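Local coordinates for protein putative oxidoreductase (PDB 3KUX) that is a putative oxidoreductase that probably binds NAD(P) through its N-terminal Rossmann-fold domain, at residues A[118-123]-A[311-316]; A[143-148]-A[282-287]. All blocks are in the same frame, centred on the assembly; numbering follows the deposited sequence.

Contact 1 (A[118-123]-A[311-316])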
ATOM      1  N   GLY A 118      24.607   2.173  -0.360  1.00 31.51           N
ATOM      2  CA  GLY A 118      24.262   2.406   1.043  1.00 30.38           C
ATOM      3  C   GLY A 118      23.093   3.356   1.250  1.00 29.28           C
ATOM      4  O   GLY A 118      23.013   4.048   2.265  1.00 29.39           O
ATOM      5  N   LEU A 119      22.181   3.389   0.284  1.00 27.56           N
ATOM      6  CA  LEU A 119      21.018   4.264   0.367  1.00 26.48           C
ATOM      7  C   LEU A 119      19.771   3.458   0.720  1.00 25.18           C
ATOM      8  O   LEU A 119      19.714   2.253   0.481  1.00 25.91           O
ATOM      9  CB  LEU A 119      20.810   4.999  -0.960  1.00 26.15           C
ATOM     10  CG  LEU A 119      21.961   5.888  -1.433  1.00 25.85           C
ATOM     11  CD1 LEU A 119      21.848   6.183  -2.923  1.00 26.04           C
ATOM     12  CD2 LEU A 119      22.018   7.175  -0.620  1.00 23.21           C
ATOM     13  N   LEU A 120      18.774   4.121   1.293  1.00 22.60           N
ATOM     14  CA  LEU A 120      17.533   3.447   1.626  1.00 20.16           C
ATOM     15  C   LEU A 120      16.572   3.500   0.455  1.00 20.54           C
ATOM     16  O   LEU A 120      16.348   4.563  -0.128  1.00 20.67           O
ATOM     17  CB  LEU A 120      16.883   4.050   2.872  1.00 19.32           C
ATOM     18  CG  LEU A 120      15.447   3.573   3.131  1.00 20.53           C
ATOM     19  CD1 LEU A 120      15.162   3.398   4.617  1.00 19.82           C
ATOM     20  CD2 LEU A 120      14.426   4.504   2.491  1.00 19.96           C
ATOM     21  N   LEU A 121      16.022   2.340   0.111  1.00 19.37           N
ATOM     22  CA  LEU A 121      15.005   2.235  -0.922  1.00 16.91           C
ATOM     23  C   LEU A 121      13.784   1.546  -0.322  1.00 17.43           C
ATOM     24  O   LEU A 121      13.910   0.482   0.289  1.00 18.32           O
ATOM     25  CB  LEU A 121      15.541   1.431  -2.100  1.00 15.94           C
ATOM     26  CG  LEU A 121      14.575   1.176  -3.254  1.00 16.54           C
ATOM     27  CD1 LEU A 121      14.030   2.487  -3.800  1.00 15.40           C
ATOM     28  CD2 LEU A 121      15.268   0.374  -4.340  1.00  8.60           C
ATOM     29  N   SER A 122      12.611   2.157  -0.484  1.00 15.10           N
ATOM     30  CA  SER A 122      11.383   1.620   0.102  1.00 13.44           C
ATOM     31  C   SER A 122      10.161   1.898  -0.774  1.00 13.13           C
ATOM     32  O   SER A 122      10.152   2.848  -1.553  1.00 13.92           O
ATOM     33  CB  SER A 122      11.171   2.189   1.513  1.00 13.57           C
ATOM     34  OG  SER A 122       9.935   1.770   2.068  1.00  8.12           O
ATOM     35  N   VAL A 123       9.135   1.062  -0.637  1.00 11.06           N
ATOM     36  CA  VAL A 123       7.903   1.215  -1.407  1.00  9.78           C
ATOM     37  C   VAL A 123       6.716   1.555  -0.502  1.00 10.97           C
ATOM     38  O   VAL A 123       6.656   1.135   0.656  1.00 13.43           O
ATOM     39  CB  VAL A 123       7.590  -0.050  -2.223  1.00 10.06           C
ATOM     40  CG1 VAL A 123       6.296   0.122  -3.016  1.00  6.79           C
ATOM     41  CG2 VAL A 123       8.749  -0.373  -3.150  1.00 10.22           C
ATOM     42  N   ASP A 311      13.007   7.436  10.715  1.00 12.80           N
ATOM     43  CA  ASP A 311      13.833   6.719  11.678  1.00 13.65           C
ATOM     44  C   ASP A 311      14.820   5.751  11.030  1.00 14.77           C
ATOM     45  O   ASP A 311      15.899   5.506  11.577  1.00 15.78           O
ATOM     46  CB  ASP A 311      12.956   6.004  12.703  1.00 13.93           C
ATOM     47  CG  ASP A 311      12.217   6.973  13.605  1.00 18.50           C
ATOM     48  OD1 ASP A 311      12.562   8.174  13.595  1.00 28.79           O
ATOM     49  OD2 ASP A 311      11.295   6.542  14.324  1.00 20.51           O
ATOM     50  N   ALA A 312      14.455   5.203   9.873  1.00 14.05           N
ATOM     51  CA  ALA A 312      15.345   4.299   9.146  1.00 12.84           C
ATOM     52  C   ALA A 312      16.533   5.051   8.543  1.00 13.88           C
ATOM     53  O   ALA A 312      17.670   4.579   8.607  1.00 12.52           O
ATOM     54  CB  ALA A 312      14.586   3.557   8.071  1.00 12.98           C
ATOM     55  N   ILE A 313      16.263   6.215   7.958  1.00 13.00           N
ATOM     56  CA  ILE A 313      17.317   7.070   7.425  1.00 13.58           C
ATOM     57  C   ILE A 313      18.374   7.322   8.491  1.00 15.58           C
ATOM     58  O   ILE A 313      19.570   7.128   8.262  1.00 15.80           O
ATOM     59  CB  ILE A 313      16.768   8.440   6.981  1.00 14.25           C
ATOM     60  CG1 ILE A 313      15.715   8.287   5.876  1.00 14.58           C
ATOM     61  CG2 ILE A 313      17.899   9.355   6.541  1.00 10.79           C
ATOM     62  CD1 ILE A 313      16.211   7.597   4.633  1.00 18.05           C
ATOM     63  N   TRP A 314      17.920   7.767   9.659  1.00 17.71           N
ATOM     64  CA  TRP A 314      18.818   8.078  10.764  1.00 17.71           C
ATOM     65  C   TRP A 314      19.449   6.824  11.354  1.00 19.20           C
ATOM     66  O   TRP A 314      20.263   6.903  12.268  1.00 20.93           O
ATOM     67  CB  TRP A 314      18.089   8.888  11.840  1.00 16.08           C
ATOM     68  CG  TRP A 314      17.757  10.279  11.390  1.00 17.90           C
ATOM     69  CD1 TRP A 314      18.404  11.001  10.425  1.00 22.85           C
ATOM     70  CD2 TRP A 314      16.723  11.130  11.900  1.00 17.94           C
ATOM     71  NE1 TRP A 314      17.825  12.241  10.292  1.00 23.31           N
ATOM     72  CE2 TRP A 314      16.792  12.346  11.186  1.00 20.35           C
ATOM     73  CE3 TRP A 314      15.745  10.983  12.889  1.00 20.41           C
ATOM     74  CZ2 TRP A 314      15.921  13.407  11.429  1.00 19.51           C
ATOM     75  CZ3 TRP A 314      14.876  12.037  13.127  1.00 19.48           C
ATOM     76  CH2 TRP A 314      14.970  13.234  12.399  1.00 18.50           C
ATOM     77  N   GLY A 315      19.065   5.666  10.823  1.00 21.62           N
ATOM     78  CA  GLY A 315      19.656   4.393  11.226  1.00 23.51           C
ATOM     79  C   GLY A 315      19.121   3.867  12.543  1.00 25.27           C
ATOM     80  O   GLY A 315      19.666   2.921  13.107  1.00 25.17           O
ATOM     81  N   THR A 316      18.043   4.474  13.030  1.00 27.45           N
ATOM     82  CA  THR A 316      17.463   4.095  14.317  1.00 30.13           C
ATOM     83  C   THR A 316      16.645   2.800  14.256  1.00 29.85           C
ATOM     84  O   THR A 316      16.646   2.016  15.206  1.00 31.10           O
ATOM     85  CB  THR A 316      16.549   5.208  14.874  1.00 30.56           C
ATOM     86  OG1 THR A 316      17.048   6.493  14.482  1.00 36.04           O
ATOM     87  CG2 THR A 316      16.474   5.127  16.393  1.00 30.54           C
TER
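L120 leads into the edge strand of the Rossmann fold and there packs against A312 and I313, in the last turn of helix 303-313. Strand 121-123 is the sixth strand and one of the two edges of the parallel sheet, whose order 3-2-1-4-5-6 is the classic dinucleotide-binding arrangement. The helix belongs to a much later part of the chain, so the contact ties the rim of the nucleotide-binding fold to a segment that returns from the C-terminal half.

L120 does all the touching from its side. CG stands anti to the backbone N (chi1 169°), and the two branches then divide their work. CD1 reaches the methyl of A312, with CD1 to CB at 3.5 Å. The other half of the residue faces I313: the ethyl end of the isoleucine comes in across the leucine, the two side chains meeting at about a right angle. I313 CD1 sits 4.0 Å from L120 CB and 4.2 Å from L120 CD2, touching both the root and one branch. In I313, CG1 lies anti to the carbonyl carbon (chi1 -61°), and with the next torsion this brings CD1 to L120. No hydrogen bond crosses; the join is aliphatic and of modest size, 115 Å² in all.

Polar links flank it on the strand side. The backbone N of L120 bonds to H93 ND1, while the hydroxyl of S122 is bonded to V321 O, Y305 OH and N319 OD1, adding hydrogen bonds between the edge strand and the later chain. I313 also rests on H93 and I8.

Just beyond I313 the helix ends in a Schellman motif: G315 takes a positive phi of 78°, and T316 N bonds back to D311 O at 2.8 Å.

Contact 2 (A[143-148]-A[282-287]); sequences GSLGNV and VTLSHD
L145 and V282 meet by single methyls, their side chains running oblique to each other: L145 CD2 stands 4.2 Å from V282 CG1. That same L145 methyl lies 4.4 Å from L284 CD2, so it is set against two residues that project from one face of strand 280-285, with T283 between them pointing the other way. Both leucines have CG anti to the carbonyl carbon (chi1 -56° in each), and in L145 this brings the CD2 methyl across to the strand although its CB does not aim there directly. L284 sends CD2 onto the backbone as well, 3.6 Å from the carbonyl oxygen of S144, and the S144 CB lies near the same methyl.

The loop side is shaped by a type I turn from G143 to G146, closed by G146 N to G143 O at 3.0 Å, which follows helix 131-142 and leads into strand 148-156. L139 and L140 of that helix and V243 of strand 241-245 pack on L145.

The contact thus rests on van der Waals packing of L145, V282 and L284 and on the L284 methyl lying against the S144 backbone; no directional bond between the two segments sets their register.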
ATOM      1  N   GLY A 143      -4.523 -14.495  19.741  1.00 17.76           N
ATOM      2  CA  GLY A 143      -4.845 -15.904  19.567  1.00 16.31           C
ATOM      3  C   GLY A 143      -6.238 -16.378  19.941  1.00 17.06           C
ATOM      4  O   GLY A 143      -6.484 -17.585  19.986  1.00 18.43           O
ATOM      5  N   SER A 144      -7.164 -15.459  20.190  1.00 15.63           N
ATOM      6  CA  SER A 144      -8.524 -15.872  20.553  1.00 15.13           C
ATOM      7  C   SER A 144      -9.275 -16.653  19.460  1.00 13.37           C
ATOM      8  O   SER A 144     -10.107 -17.501  19.773  1.00 14.47           O
ATOM      9  CB  SER A 144      -9.363 -14.691  21.074  1.00 16.07           C
ATOM     10  OG  SER A 144      -9.401 -13.612  20.155  1.00 23.15           O
ATOM     11  N   LEU A 145      -8.984 -16.381  18.189  1.00 11.76           N
ATOM     12  CA  LEU A 145      -9.623 -17.128  17.091  1.00 10.86           C
ATOM     13  C   LEU A 145      -9.100 -18.557  16.987  1.00 10.21           C
ATOM     14  O   LEU A 145      -9.656 -19.377  16.253  1.00  9.52           O
ATOM     15  CB  LEU A 145      -9.432 -16.424  15.743  1.00  8.29           C
ATOM     16  CG  LEU A 145      -9.918 -14.978  15.637  1.00 12.41           C
ATOM     17  CD1 LEU A 145      -9.590 -14.393  14.268  1.00  6.73           C
ATOM     18  CD2 LEU A 145     -11.411 -14.880  15.927  1.00  6.00           C
ATOM     19  N   GLY A 146      -8.029 -18.846  17.721  1.00 10.23           N
ATOM     20  CA  GLY A 146      -7.386 -20.158  17.672  1.00 10.14           C
ATOM     21  C   GLY A 146      -6.444 -20.243  16.489  1.00 10.25           C
ATOM     22  O   GLY A 146      -5.824 -19.249  16.106  1.00  8.67           O
ATOM     23  N   ASN A 147      -6.332 -21.431  15.907  1.00 11.27           N
ATOM     24  CA  ASN A 147      -5.600 -21.589  14.656  1.00 13.16           C
ATOM     25  C   ASN A 147      -6.428 -21.068  13.484  1.00 13.46           C
ATOM     26  O   ASN A 147      -7.523 -21.567  13.216  1.00 14.96           O
ATOM     27  CB  ASN A 147      -5.231 -23.054  14.431  1.00 12.89           C
ATOM     28  CG  ASN A 147      -4.534 -23.667  15.631  1.00 16.52           C
ATOM     29  OD1 ASN A 147      -5.014 -24.648  16.207  1.00 19.34           O
ATOM     30  ND2 ASN A 147      -3.405 -23.082  16.026  1.00  7.46           N
ATOM     31  N   VAL A 148      -5.912 -20.052  12.803  1.00 12.45           N
ATOM     32  CA  VAL A 148      -6.593 -19.473  11.651  1.00 13.37           C
ATOM     33  C   VAL A 148      -6.524 -20.409  10.444  1.00 12.22           C
ATOM     34  O   VAL A 148      -5.447 -20.892  10.095  1.00 13.11           O
ATOM     35  CB  VAL A 148      -5.974 -18.117  11.278  1.00 13.07           C
ATOM     36  CG1 VAL A 148      -6.567 -17.591   9.986  1.00 13.08           C
ATOM     37  CG2 VAL A 148      -6.174 -17.130  12.409  1.00 13.90           C
ATOM     38  N   VAL A 282     -16.395 -10.113  16.839  1.00  7.92           N
ATOM     39  CA  VAL A 282     -15.739 -11.387  17.099  1.00  8.45           C
ATOM     40  C   VAL A 282     -16.731 -12.427  17.615  1.00  9.60           C
ATOM     41  O   VAL A 282     -17.578 -12.132  18.457  1.00 11.60           O
ATOM     42  CB  VAL A 282     -14.571 -11.241  18.087  1.00  8.18           C
ATOM     43  CG1 VAL A 282     -13.936 -12.602  18.352  1.00  6.68           C
ATOM     44  CG2 VAL A 282     -13.539 -10.263  17.542  1.00  4.37           C
ATOM     45  N   THR A 283     -16.632 -13.643  17.095  1.00 10.11           N
ATOM     46  CA  THR A 283     -17.491 -14.732  17.541  1.00 10.67           C
ATOM     47  C   THR A 283     -16.638 -15.857  18.094  1.00 12.19           C
ATOM     48  O   THR A 283     -15.786 -16.399  17.387  1.00 13.96           O
ATOM     49  CB  THR A 283     -18.338 -15.283  16.393  1.00  9.88           C
ATOM     50  OG1 THR A 283     -19.115 -14.224  15.821  1.00 11.87           O
ATOM     51  CG2 THR A 283     -19.257 -16.378  16.893  1.00  7.59           C
ATOM     52  N   LEU A 284     -16.859 -16.207  19.357  1.00 12.54           N
ATOM     53  CA  LEU A 284     -16.045 -17.227  19.999  1.00 13.37           C
ATOM     54  C   LEU A 284     -16.866 -18.402  20.503  1.00 15.65           C
ATOM     55  O   LEU A 284     -17.993 -18.236  20.966  1.00 14.65           O
ATOM     56  CB  LEU A 284     -15.245 -16.623  21.147  1.00 12.37           C
ATOM     57  CG  LEU A 284     -14.355 -15.442  20.762  1.00 12.68           C
ATOM     58  CD1 LEU A 284     -13.670 -14.874  21.993  1.00  3.53           C
ATOM     59  CD2 LEU A 284     -13.342 -15.858  19.701  1.00  6.96           C
ATOM     60  N   SER A 285     -16.284 -19.590  20.398  1.00 19.13           N
ATOM     61  CA  SER A 285     -16.877 -20.794  20.947  1.00 24.07           C
ATOM     62  C   SER A 285     -16.212 -21.071  22.284  1.00 27.62           C
ATOM     63  O   SER A 285     -15.029 -21.395  22.328  1.00 27.45           O
ATOM     64  CB  SER A 285     -16.643 -21.969  20.000  1.00 23.63           C
ATOM     65  OG  SER A 285     -17.409 -23.097  20.385  1.00 28.69           O
ATOM     66  N   HIS A 286     -16.962 -20.929  23.374  1.00 33.70           N
ATOM     67  CA  HIS A 286     -16.382 -21.091  24.706  1.00 39.61           C
ATOM     68  C   HIS A 286     -16.662 -22.459  25.314  1.00 41.28           C
ATOM     69  O   HIS A 286     -15.738 -23.225  25.587  1.00 43.50           O
ATOM     70  CB  HIS A 286     -16.848 -19.982  25.655  1.00 40.84           C
ATOM     71  CG  HIS A 286     -16.350 -20.144  27.059  1.00 48.79           C
ATOM     72  ND1 HIS A 286     -17.188 -20.399  28.124  1.00 53.72           N
ATOM     73  CD2 HIS A 286     -15.095 -20.097  27.573  1.00 53.72           C
ATOM     74  CE1 HIS A 286     -16.476 -20.497  29.233  1.00 55.04           C
ATOM     75  NE2 HIS A 286     -15.202 -20.317  28.926  1.00 56.54           N
ATOM     76  N   ASP A 287     -17.933 -22.759  25.542  1.00 41.82           N
ATOM     77  CA  ASP A 287     -18.307 -24.051  26.095  1.00 43.24           C
ATOM     78  C   ASP A 287     -19.370 -24.688  25.217  1.00 42.82           C
ATOM     79  O   ASP A 287     -20.471 -24.995  25.675  1.00 42.45           O
ATOM     80  CB  ASP A 287     -18.808 -23.902  27.534  1.00 44.31           C
ATOM     81  CG  ASP A 287     -17.671 -23.789  28.540  1.00 48.72           C
ATOM     82  OD1 ASP A 287     -16.570 -24.303  28.252  1.00 52.51           O
ATOM     83  OD2 ASP A 287     -17.878 -23.193  29.622  1.00 50.49           O
TER

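Along the chain the segments come in the order 118-123, 143-148, 282-287, 311-316, so contact 2 is nested inside the loop that contact 1 closes. Their centres are 39 Å apart and their nearest atoms about 25 Å, without touching. They share no sheet. Contact 1 lies at the edge of the parallel Rossmann sheet, where helix 303-313 returns to it; contact 2 lies on the large mixed sheet, joining strand 280-285 to the turn before strand 148-156. One therefore links the N-terminal and C-terminal parts of the chain, the other is internal to the C-terminal part; both are small, and neither has a hydrogen bond between its segments.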